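PDB 7CPX: lovastatin nonaketide synthase, polyketide synthase component from Aspergillus terreus, which builds the nonaketide dihydromonacolin L, the lovastatin precursor, from malonyl-CoA and S-adenosylmethionine with NADPH as reductant, as the large polyketide synthase partner of the LovC enzyme. Local coordinates for residues P1643-G1648 and M1687-V1692; N1722-T1727 and E1781-L1786; K1674-L1679 and E1711-L1716; N1659-I1664 and Q1775-E1780. The protein carries 2 engineered substitutions. All coordinates share one frame; numbering follows the deposited sequence.

Interaction 1 of 4, residues P1643-G1648 and M1687-V1692; sequences PLVVVG and MKSTFV
V1645 turns CG1 anti to its backbone N (chi1 -175°), which carries that methyl to the F1691 ring; F1691 in turn sets its ring beside its own backbone N (chi1 -83°). The two side chains then run side by side on one face of the sheet, V1645 CG1 lying 3.3 Å from F1691 CE1. The other methyl, V1645 CG2, sits above one ring face, displaced toward the rim. V1647 comes in at the ring edge, its CG2 3.8 Å from F1691 CD1. On the opposite face L1644, V1646, T1690 and V1692 project together, with L1644 CD1 4.2 Å from V1692 CG2.

The backbones pair in parallel, their short axes 27° apart. T1690 and V1692 each bond twice to residues 1643-1647: T1690 N gives to P1643 O, and three further bonds, each of 2.9 Å, run from V1645 N to T1690 O, from V1692 N to V1645 O and from V1647 N to V1692 O. L1644 and V1646 pair instead with P1669, Q1671 and Y1673 on the other side, as expected inside a Rossmann-like sheet. T1690 OG1 is hydrogen-bonded to D1784.

Across this pair every interstrand hydrogen bond is a backbone one, and the side chains of V1645, V1647 and F1691 supply a greasy surface on one face; the peptide N-H and C=O groups of these buried strands are thus satisfied by one another, and the side chains meet by apolar contact.

Interaction 2 of 4, residues N1722-T1727 and E1781-L1786; sequences NTVWLT and EHTDEL
N1722 reaches across to the last turn of helix 1775-1784, where it meets T1783 and D1784. Its CB lies 3.4 Å from T1783 CG2, and the next atom, CG, is still over that methyl at 3.6 Å; the two side chains pass one another running opposite ways. N1722 OD1 also keeps to T1783 CG2 (3.7 Å). With CG beside the backbone N (chi1 -62°), the amide nitrogen ends at D1784, where N1722 ND2 gives a hydrogen bond of 3.1 Å to D1784 OD1. The carboxylate takes it on the anti lone pair, and D1784 OD1 lies close to the plane of the N1722 amide, although the two flat groups are turned 37° apart. T1783 sends OG1 back to L1779 O of its own helix, and V1724 CG2 lies 3.8 Å from T1783 OG1.

The contact joins the central strand 1720-1728 of a Rossmann-like sheet to a helix on its face. D1784 OD1 is gripped twice, by N1722 and by T1690 OG1 of the adjoining strand, which fixes the carboxylate against two strands at once. Its other oxygen, OD2, lies close to E1780 OE2, so these neutral donors would help to balance the crowded negative charge, and one of the two acids may have a raised pKa.

Interaction 3 of 4, residues K1674-L1679 and E1711-L1716; sequences KRLVDL and EATKLL
L1676 drives its side chain onto the low spot made by A1712, with L1676 CG 3.5 Å from A1712 CB. The A1712 methyl, CB, also faces L1676 O (3.4 Å). The two branches of L1676 then part: CD2 passes to T1713, 3.5 Å from T1713 OG1, while CD1 leans toward A1712 and the CB of L1716. L1676 therefore occupies a dip bounded by A1712, T1713 and L1716. T1713 OG1 is hydrogen-bonded to T1709 O one turn back; L1676 CD2 packs against it.

Both helices lie on one face of the Rossmann-like sheet. Helix 1705-1719 is the connection of a beta-alpha-beta unit, between strands 1689-1693 and 1720-1728, and L1676, L1679 and L1716 reach down from the pair to F1691 or M1693 on the first of these strands.

One turn on, L1679 is the second bump. Its CG is anti to the backbone N (chi1 -174°), which points the isobutyl group at the gap between L1715 and L1716: L1679 CG lies 3.7 Å from L1715 CD2, and L1679 CD2 is 4.0 Å from L1716 CB, the latter pair crossing at about a right angle. On the side of the short helix turned from this contact, R1675, at the N-cap position, forms a side-on salt bridge with D1678, NE to OD2 and NH2 to OD1.

Interaction 4 of 4, residues N1659-I1664 and Q1775-E1780; sequences NDIKAI and QVLRLE
Apolar contact is the whole of what passes directly between I1661, I1664, V1776 and L1777. L1777 is the central piece. Its CG stands beside the backbone N (chi1 -62°), and from there the two methyls divide between residues one turn apart on helix 1652-1664: CD1 comes 3.7 Å from I1661 CG2, while CD2 comes 3.9 Å from I1664 CB. I1664 and L1777 meet at about a right angle; with I1661 the approach is more slanted. The remaining pair lies nearer the sheet, where I1661 CG1 touches V1776 CG1 at 3.8 Å, and I1661 CD1 follows the same methyl at 4.0 Å. V1776 holds this methyl between its backbone N and carbonyl carbon (chi1 51°).

Polar groups act within each helix. No hydrogen bond joins the segments: I1664 N is bonded to D1660 O, and E1780 N to V1776 O. The L1777 CD1 methyl approaches I1661 O at 3.8 Å, a contact of packing alone. D1660 forms a salt bridge with R1656 of its own helix.

The short axes are 9.9 Å apart and cross at -61°, with L1777 reaching between I1661 and I1664. Helix 1652-1664 is the crossover between strands 1644-1647 and 1670-1673, and helix 1775-1784 lies next to it on the same sheet face. Beneath them V1692 of strand 1689-1693 receives both I1661 and V1776, while V1776 also touches L1726, and L1779 and E1780 touch V1724, on strand 1720-1728.

In the fold
The four contacts lie in one Rossmann-like subdomain, consistent with the catalytically inactive pseudo-ketoreductase of such synthases. Interaction 1 pairs two neighbouring strands toward the 1670-1673 end of the sheet and lies between two helix layers. Interaction 3 covers the F1691 side, with centres 11 Å apart and L1716 CD1 on the F1691 ring; interaction 4 covers the V1692 side, centres 12 Å apart. Interaction 2, its centre 10 Å from that of interaction 1, continues the sheet through F1691 N to N1722 O and V1724 N to F1691 O, and shares helix 1775-1784 with interaction 4. Interactions 3 and 4, centres 21 Å apart, do not touch, since the sheet separates them. All lie away from the annotated catalytic and NADP sites.

Interaction 1 of 4, residues P1643-G1648 and M1687-V1692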
# COMPACT_ATOMS: atom_id res chain seq x y z
N PRO A 1643 -38.06 -82.73 0.54
CA PRO A 1643 -38.18 -83.49 1.79
C PRO A 1643 -38.16 -82.57 3.01
O PRO A 1643 -37.43 -81.57 3.05
CB PRO A 1643 -36.95 -84.41 1.77
CG PRO A 1643 -36.56 -84.49 0.34
CD PRO A 1643 -36.90 -83.16 -0.25
N LEU A 1644 -38.97 -82.92 4.00
CA LEU A 1644 -39.08 -82.15 5.24
C LEU A 1644 -38.57 -82.99 6.40
O LEU A 1644 -38.94 -84.16 6.54
CB LEU A 1644 -40.52 -81.71 5.48
CG LEU A 1644 -40.71 -80.77 6.67
CD1 LEU A 1644 -41.73 -79.69 6.34
CD2 LEU A 1644 -41.13 -81.54 7.91
N VAL A 1645 -37.72 -82.38 7.22
CA VAL A 1645 -37.11 -83.05 8.37
C VAL A 1645 -37.33 -82.18 9.59
O VAL A 1645 -36.90 -81.02 9.62
CB VAL A 1645 -35.61 -83.31 8.16
CG1 VAL A 1645 -35.04 -84.11 9.32
CG2 VAL A 1645 -35.36 -84.03 6.83
N VAL A 1646 -37.98 -82.72 10.61
CA VAL A 1646 -38.24 -82.02 11.85
C VAL A 1646 -37.26 -82.52 12.90
O VAL A 1646 -37.08 -83.73 13.07
CB VAL A 1646 -39.70 -82.21 12.32
CG1 VAL A 1646 -39.99 -81.31 13.51
CG2 VAL A 1646 -40.66 -81.93 11.18
N VAL A 1647 -36.62 -81.58 13.60
CA VAL A 1647 -35.65 -81.89 14.64
C VAL A 1647 -36.08 -81.19 15.91
O VAL A 1647 -36.39 -79.99 15.90
CB VAL A 1647 -34.23 -81.45 14.23
CG1 VAL A 1647 -33.20 -81.99 15.21
CG2 VAL A 1647 -33.92 -81.91 12.81
N GLY A 1648 -36.09 -81.93 17.02
CA GLY A 1648 -36.52 -81.42 18.31
C GLY A 1648 -37.72 -82.18 18.83
O GLY A 1648 -37.81 -83.40 18.70
N MET A 1687 -30.31 -84.30 1.05
CA MET A 1687 -29.45 -83.13 0.97
C MET A 1687 -30.18 -81.88 0.49
O MET A 1687 -29.63 -80.78 0.62
CB MET A 1687 -28.26 -83.41 0.05
CG MET A 1687 -27.16 -84.22 0.73
SD MET A 1687 -25.68 -84.40 -0.27
CE MET A 1687 -24.56 -85.14 0.92
N LYS A 1688 -31.38 -82.02 -0.07
CA LYS A 1688 -32.24 -80.88 -0.38
C LYS A 1688 -33.34 -80.73 0.67
O LYS A 1688 -34.46 -80.31 0.36
CB LYS A 1688 -32.84 -81.03 -1.77
CG LYS A 1688 -31.81 -81.14 -2.89
CD LYS A 1688 -30.92 -79.91 -2.95
CE LYS A 1688 -29.94 -79.99 -4.12
NZ LYS A 1688 -29.03 -78.82 -4.16
N SER A 1689 -33.02 -81.08 1.91
CA SER A 1689 -34.02 -81.11 2.97
C SER A 1689 -34.50 -79.71 3.33
O SER A 1689 -33.77 -78.73 3.24
CB SER A 1689 -33.43 -81.77 4.22
OG SER A 1689 -34.36 -81.75 5.29
N THR A 1690 -35.76 -79.64 3.74
CA THR A 1690 -36.32 -78.47 4.40
C THR A 1690 -36.45 -78.82 5.88
O THR A 1690 -37.25 -79.69 6.25
CB THR A 1690 -37.66 -78.07 3.80
OG1 THR A 1690 -37.50 -77.84 2.39
CG2 THR A 1690 -38.19 -76.82 4.46
N PHE A 1691 -35.66 -78.16 6.72
CA PHE A 1691 -35.60 -78.51 8.13
C PHE A 1691 -36.48 -77.58 8.96
O PHE A 1691 -36.57 -76.38 8.72
CB PHE A 1691 -34.16 -78.44 8.64
CG PHE A 1691 -33.35 -79.67 8.37
CD1 PHE A 1691 -33.34 -80.71 9.28
CD2 PHE A 1691 -32.58 -79.78 7.23
CE1 PHE A 1691 -32.59 -81.85 9.04
CE2 PHE A 1691 -31.83 -80.90 6.99
CZ PHE A 1691 -31.83 -81.94 7.89
N VAL A 1692 -37.14 -78.17 9.95
CA VAL A 1692 -37.93 -77.45 10.94
C VAL A 1692 -37.36 -77.83 12.30
O VAL A 1692 -37.54 -78.97 12.75
CB VAL A 1692 -39.42 -77.78 10.86
CG1 VAL A 1692 -40.20 -76.98 11.90
CG2 VAL A 1692 -39.95 -77.49 9.46

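Interaction 2 of 4, residues N1722-T1727 and E1781-L1786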
# COMPACT_ATOMS: atom_id res chain seq x y z
N ASN A 1722 -33.28 -75.67 2.79
CA ASN A 1722 -34.11 -74.72 3.51
C ASN A 1722 -34.20 -75.18 4.96
O ASN A 1722 -34.09 -76.37 5.25
CB ASN A 1722 -35.52 -74.62 2.91
CG ASN A 1722 -35.50 -74.11 1.48
OD1 ASN A 1722 -34.61 -73.36 1.09
ND2 ASN A 1722 -36.50 -74.51 0.70
N THR A 1723 -34.38 -74.22 5.87
CA THR A 1723 -34.53 -74.59 7.27
C THR A 1723 -35.21 -73.47 8.04
O THR A 1723 -35.02 -72.28 7.76
CB THR A 1723 -33.17 -74.90 7.92
OG1 THR A 1723 -32.49 -75.91 7.17
CG2 THR A 1723 -33.39 -75.38 9.35
N VAL A 1724 -36.00 -73.88 9.03
CA VAL A 1724 -36.67 -72.98 9.96
C VAL A 1724 -36.38 -73.44 11.37
O VAL A 1724 -36.62 -74.61 11.71
CB VAL A 1724 -38.19 -72.93 9.71
CG1 VAL A 1724 -38.84 -71.87 10.58
CG2 VAL A 1724 -38.49 -72.69 8.24
N TRP A 1725 -35.87 -72.54 12.20
CA TRP A 1725 -35.65 -72.79 13.62
C TRP A 1725 -36.75 -72.10 14.42
O TRP A 1725 -37.21 -71.02 14.06
CB TRP A 1725 -34.28 -72.28 14.06
CG TRP A 1725 -33.14 -73.11 13.57
CD1 TRP A 1725 -32.46 -74.06 14.27
CD2 TRP A 1725 -32.54 -73.07 12.26
NE1 TRP A 1725 -31.47 -74.61 13.48
CE2 TRP A 1725 -31.51 -74.02 12.25
CE3 TRP A 1725 -32.79 -72.31 11.11
CZ2 TRP A 1725 -30.71 -74.24 11.13
CZ3 TRP A 1725 -31.99 -72.53 10.00
CH2 TRP A 1725 -30.97 -73.49 10.01
N LEU A 1726 -37.17 -72.75 15.50
CA LEU A 1726 -38.17 -72.21 16.41
C LEU A 1726 -37.52 -71.99 17.77
O LEU A 1726 -36.94 -72.92 18.34
CB LEU A 1726 -39.37 -73.14 16.55
CG LEU A 1726 -40.11 -73.51 15.26
CD1 LEU A 1726 -41.37 -74.27 15.61
CD2 LEU A 1726 -40.44 -72.26 14.46
N THR A 1727 -37.63 -70.77 18.29
CA THR A 1727 -37.06 -70.40 19.57
C THR A 1727 -38.16 -69.88 20.48
O THR A 1727 -39.12 -69.25 20.02
CB THR A 1727 -35.97 -69.35 19.41
OG1 THR A 1727 -36.56 -68.09 19.06
CG2 THR A 1727 -34.98 -69.76 18.33
N GLU A 1781 -43.09 -73.33 4.25
CA GLU A 1781 -43.51 -73.31 2.85
C GLU A 1781 -43.09 -72.01 2.17
O GLU A 1781 -42.81 -72.00 0.97
CB GLU A 1781 -45.02 -73.50 2.76
CG GLU A 1781 -45.50 -73.93 1.38
CD GLU A 1781 -46.92 -74.47 1.41
OE1 GLU A 1781 -47.64 -74.20 2.39
OE2 GLU A 1781 -47.31 -75.17 0.45
N HIS A 1782 -43.03 -70.91 2.93
CA HIS A 1782 -42.47 -69.67 2.41
C HIS A 1782 -41.01 -69.86 2.01
O HIS A 1782 -40.59 -69.41 0.94
CB HIS A 1782 -42.58 -68.57 3.46
CG HIS A 1782 -43.97 -68.02 3.62
ND1 HIS A 1782 -44.76 -67.67 2.54
CD2 HIS A 1782 -44.69 -67.73 4.72
CE1 HIS A 1782 -45.91 -67.21 2.98
NE2 HIS A 1782 -45.90 -67.24 4.30
N THR A 1783 -40.23 -70.52 2.86
CA THR A 1783 -38.84 -70.80 2.53
C THR A 1783 -38.75 -71.66 1.28
O THR A 1783 -37.89 -71.44 0.42
CB THR A 1783 -38.14 -71.49 3.70
OG1 THR A 1783 -38.51 -70.85 4.92
CG2 THR A 1783 -36.64 -71.42 3.52
N ASP A 1784 -39.64 -72.64 1.15
CA ASP A 1784 -39.72 -73.41 -0.09
C ASP A 1784 -40.02 -72.50 -1.27
O ASP A 1784 -39.64 -72.82 -2.41
CB ASP A 1784 -40.78 -74.50 0.03
CG ASP A 1784 -40.49 -75.48 1.16
OD1 ASP A 1784 -39.29 -75.69 1.46
OD2 ASP A 1784 -41.45 -76.03 1.73
N GLU A 1785 -40.70 -71.38 -1.04
CA GLU A 1785 -40.98 -70.41 -2.08
C GLU A 1785 -39.79 -69.47 -2.24
O GLU A 1785 -39.27 -68.95 -1.26
CB GLU A 1785 -42.24 -69.63 -1.75
CG GLU A 1785 -42.57 -68.51 -2.73
CD GLU A 1785 -43.83 -67.76 -2.36
OE1 GLU A 1785 -44.49 -68.15 -1.37
OE2 GLU A 1785 -44.18 -66.79 -3.06
N LEU A 1786 -39.36 -69.27 -3.49
CA LEU A 1786 -38.19 -68.46 -3.80
C LEU A 1786 -38.49 -67.51 -4.96
O LEU A 1786 -37.72 -67.40 -5.92
CB LEU A 1786 -36.99 -69.35 -4.12
CG LEU A 1786 -36.56 -70.28 -2.98
CD1 LEU A 1786 -35.50 -71.26 -3.46
CD2 LEU A 1786 -36.06 -69.48 -1.79

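Interaction 3 of 4, residues K1674-L1679 and E1711-L1716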
# COMPACT_ATOMS: atom_id res chain seq x y z
N LYS A 1674 -35.57 -86.58 17.53
CA LYS A 1674 -35.83 -85.95 18.82
C LYS A 1674 -34.83 -84.83 19.09
O LYS A 1674 -35.20 -83.77 19.61
CB LYS A 1674 -35.77 -86.99 19.94
CG LYS A 1674 -36.72 -88.16 19.75
CD LYS A 1674 -38.17 -87.70 19.67
CE LYS A 1674 -39.12 -88.88 19.55
NZ LYS A 1674 -40.53 -88.44 19.44
N ARG A 1675 -33.56 -85.04 18.75
CA ARG A 1675 -32.50 -84.10 19.07
C ARG A 1675 -31.59 -83.94 17.86
O ARG A 1675 -31.53 -84.80 16.98
CB ARG A 1675 -31.69 -84.55 20.29
CG ARG A 1675 -32.52 -84.76 21.54
CD ARG A 1675 -31.76 -85.56 22.59
NE ARG A 1675 -31.43 -86.90 22.11
CZ ARG A 1675 -30.80 -87.82 22.82
NH1 ARG A 1675 -30.42 -87.59 24.07
NH2 ARG A 1675 -30.55 -89.01 22.28
N LEU A 1676 -30.87 -82.81 17.84
CA LEU A 1676 -29.91 -82.58 16.77
C LEU A 1676 -28.77 -83.59 16.82
O LEU A 1676 -28.23 -83.98 15.77
CB LEU A 1676 -29.37 -81.15 16.86
CG LEU A 1676 -28.43 -80.70 15.73
CD1 LEU A 1676 -29.07 -80.91 14.37
CD2 LEU A 1676 -28.04 -79.24 15.91
N VAL A 1677 -28.38 -84.03 18.02
CA VAL A 1677 -27.40 -85.11 18.13
C VAL A 1677 -27.93 -86.37 17.48
O VAL A 1677 -27.19 -87.11 16.83
CB VAL A 1677 -27.03 -85.35 19.61
CG1 VAL A 1677 -26.38 -84.11 20.20
CG2 VAL A 1677 -28.26 -85.75 20.42
N ASP A 1678 -29.23 -86.64 17.63
CA ASP A 1678 -29.84 -87.77 16.94
C ASP A 1678 -29.76 -87.59 15.43
O ASP A 1678 -29.55 -88.56 14.69
CB ASP A 1678 -31.29 -87.95 17.39
CG ASP A 1678 -31.42 -88.14 18.89
OD1 ASP A 1678 -30.48 -88.69 19.50
OD2 ASP A 1678 -32.45 -87.74 19.45
N LEU A 1679 -29.92 -86.35 14.96
CA LEU A 1679 -29.75 -86.08 13.54
C LEU A 1679 -28.33 -86.42 13.10
O LEU A 1679 -28.13 -87.01 12.03
CB LEU A 1679 -30.06 -84.61 13.24
CG LEU A 1679 -30.06 -84.22 11.76
CD1 LEU A 1679 -31.27 -84.81 11.04
CD2 LEU A 1679 -30.01 -82.71 11.60
N GLU A 1711 -20.90 -80.24 15.34
CA GLU A 1711 -20.74 -81.08 14.17
C GLU A 1711 -22.10 -81.47 13.60
O GLU A 1711 -22.27 -81.57 12.37
CB GLU A 1711 -19.93 -82.33 14.52
CG GLU A 1711 -18.59 -82.04 15.19
CD GLU A 1711 -17.67 -81.22 14.31
OE1 GLU A 1711 -17.92 -81.14 13.09
OE2 GLU A 1711 -16.68 -80.66 14.83
N ALA A 1712 -23.08 -81.69 14.47
CA ALA A 1712 -24.43 -81.96 14.01
C ALA A 1712 -24.99 -80.77 13.25
O ALA A 1712 -25.72 -80.94 12.27
CB ALA A 1712 -25.32 -82.31 15.20
N THR A 1713 -24.68 -79.55 13.70
CA THR A 1713 -25.10 -78.36 12.98
C THR A 1713 -24.43 -78.29 11.61
O THR A 1713 -25.06 -77.92 10.62
CB THR A 1713 -24.77 -77.11 13.79
OG1 THR A 1713 -25.37 -77.21 15.09
CG2 THR A 1713 -25.29 -75.87 13.09
N LYS A 1714 -23.14 -78.63 11.54
CA LYS A 1714 -22.47 -78.72 10.25
C LYS A 1714 -23.21 -79.67 9.32
O LYS A 1714 -23.46 -79.37 8.15
CB LYS A 1714 -21.03 -79.19 10.42
CG LYS A 1714 -20.09 -78.23 11.10
CD LYS A 1714 -18.66 -78.70 10.90
CE LYS A 1714 -17.77 -78.31 12.05
NZ LYS A 1714 -16.40 -78.87 11.91
N LEU A 1715 -23.54 -80.86 9.84
CA LEU A 1715 -24.26 -81.85 9.03
C LEU A 1715 -25.62 -81.32 8.59
O LEU A 1715 -26.04 -81.53 7.45
CB LEU A 1715 -24.40 -83.14 9.83
CG LEU A 1715 -25.43 -84.17 9.36
CD1 LEU A 1715 -24.89 -85.58 9.53
CD2 LEU A 1715 -26.74 -84.00 10.12
N LEU A 1716 -26.31 -80.61 9.49
CA LEU A 1716 -27.60 -80.02 9.15
C LEU A 1716 -27.46 -79.03 8.00
O LEU A 1716 -28.24 -79.05 7.05
CB LEU A 1716 -28.19 -79.34 10.39
CG LEU A 1716 -29.24 -78.25 10.17
CD1 LEU A 1716 -30.45 -78.81 9.44
CD2 LEU A 1716 -29.65 -77.66 11.50

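Interaction 4 of 4, residues N1659-I1664 and Q1775-E1780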
# COMPACT_ATOMS: atom_id res chain seq x y z
N ASN A 1659 -46.36 -82.43 16.93
CA ASN A 1659 -47.60 -83.08 16.51
C ASN A 1659 -48.45 -82.15 15.65
O ASN A 1659 -49.06 -82.59 14.67
CB ASN A 1659 -48.38 -83.54 17.74
CG ASN A 1659 -47.66 -84.65 18.50
OD1 ASN A 1659 -46.88 -85.40 17.93
ND2 ASN A 1659 -47.93 -84.74 19.80
N ASP A 1660 -48.49 -80.87 16.01
CA ASP A 1660 -49.24 -79.90 15.21
C ASP A 1660 -48.62 -79.75 13.82
O ASP A 1660 -49.34 -79.60 12.83
CB ASP A 1660 -49.29 -78.55 15.92
CG ASP A 1660 -49.95 -78.64 17.28
OD1 ASP A 1660 -50.36 -79.75 17.68
OD2 ASP A 1660 -50.07 -77.59 17.95
N ILE A 1661 -47.29 -79.78 13.74
CA ILE A 1661 -46.61 -79.73 12.45
C ILE A 1661 -46.99 -80.95 11.61
O ILE A 1661 -47.30 -80.84 10.42
CB ILE A 1661 -45.09 -79.64 12.65
CG1 ILE A 1661 -44.70 -78.22 13.06
CG2 ILE A 1661 -44.35 -80.07 11.39
CD1 ILE A 1661 -43.30 -78.09 13.60
N LYS A 1662 -46.97 -82.13 12.23
CA LYS A 1662 -47.34 -83.34 11.50
C LYS A 1662 -48.77 -83.27 10.99
O LYS A 1662 -49.05 -83.61 9.84
CB LYS A 1662 -47.16 -84.57 12.39
CG LYS A 1662 -45.72 -84.95 12.66
CD LYS A 1662 -45.63 -86.23 13.48
CE LYS A 1662 -44.20 -86.72 13.61
NZ LYS A 1662 -44.12 -87.99 14.38
N ALA A 1663 -49.70 -82.82 11.84
CA ALA A 1663 -51.10 -82.79 11.45
C ALA A 1663 -51.38 -81.73 10.40
O ALA A 1663 -52.14 -81.96 9.45
CB ALA A 1663 -51.98 -82.56 12.68
N ILE A 1664 -50.77 -80.55 10.54
CA ILE A 1664 -51.08 -79.42 9.67
C ILE A 1664 -50.24 -79.41 8.40
O ILE A 1664 -50.68 -78.82 7.39
CB ILE A 1664 -50.87 -78.10 10.44
CG1 ILE A 1664 -51.78 -78.05 11.67
CG2 ILE A 1664 -51.16 -76.91 9.53
CD1 ILE A 1664 -51.36 -77.02 12.70
N GLN A 1775 -48.25 -71.39 12.01
CA GLN A 1775 -47.42 -70.44 11.29
C GLN A 1775 -46.04 -70.97 10.92
O GLN A 1775 -45.46 -70.50 9.94
CB GLN A 1775 -47.25 -69.15 12.11
CG GLN A 1775 -46.99 -67.91 11.27
CD GLN A 1775 -45.61 -67.32 11.51
OE1 GLN A 1775 -45.14 -67.25 12.64
NE2 GLN A 1775 -44.96 -66.89 10.43
N VAL A 1776 -45.51 -71.94 11.68
CA VAL A 1776 -44.22 -72.51 11.31
C VAL A 1776 -44.33 -73.28 10.00
O VAL A 1776 -43.41 -73.27 9.18
CB VAL A 1776 -43.68 -73.40 12.45
CG1 VAL A 1776 -44.71 -74.42 12.90
CG2 VAL A 1776 -42.41 -74.11 11.99
N LEU A 1777 -45.46 -73.96 9.78
CA LEU A 1777 -45.69 -74.57 8.47
C LEU A 1777 -45.72 -73.50 7.39
O LEU A 1777 -45.15 -73.69 6.30
CB LEU A 1777 -47.01 -75.35 8.47
CG LEU A 1777 -47.18 -76.55 9.40
CD1 LEU A 1777 -45.96 -77.45 9.36
CD2 LEU A 1777 -47.49 -76.11 10.83
N ARG A 1778 -46.37 -72.38 7.67
CA ARG A 1778 -46.44 -71.29 6.71
C ARG A 1778 -45.05 -70.77 6.37
O ARG A 1778 -44.72 -70.56 5.20
CB ARG A 1778 -47.32 -70.17 7.25
CG ARG A 1778 -48.74 -70.59 7.59
CD ARG A 1778 -49.75 -70.11 6.55
NE ARG A 1778 -49.81 -68.66 6.48
CZ ARG A 1778 -49.22 -67.92 5.54
NH1 ARG A 1778 -48.54 -68.47 4.55
NH2 ARG A 1778 -49.33 -66.60 5.60
N LEU A 1779 -44.21 -70.56 7.39
CA LEU A 1779 -42.88 -70.03 7.14
C LEU A 1779 -42.00 -71.06 6.43
O LEU A 1779 -41.17 -70.69 5.59
CB LEU A 1779 -42.23 -69.60 8.46
CG LEU A 1779 -40.94 -68.79 8.34
CD1 LEU A 1779 -41.18 -67.51 7.55
CD2 LEU A 1779 -40.37 -68.47 9.71
N GLU A 1780 -42.17 -72.34 6.74
CA GLU A 1780 -41.43 -73.38 6.03
C GLU A 1780 -41.80 -73.38 4.55
O GLU A 1780 -40.92 -73.43 3.68
CB GLU A 1780 -41.71 -74.74 6.67
CG GLU A 1780 -41.33 -75.94 5.81
CD GLU A 1780 -42.43 -76.37 4.86
OE1 GLU A 1780 -43.50 -75.73 4.85
OE2 GLU A 1780 -42.21 -77.34 4.10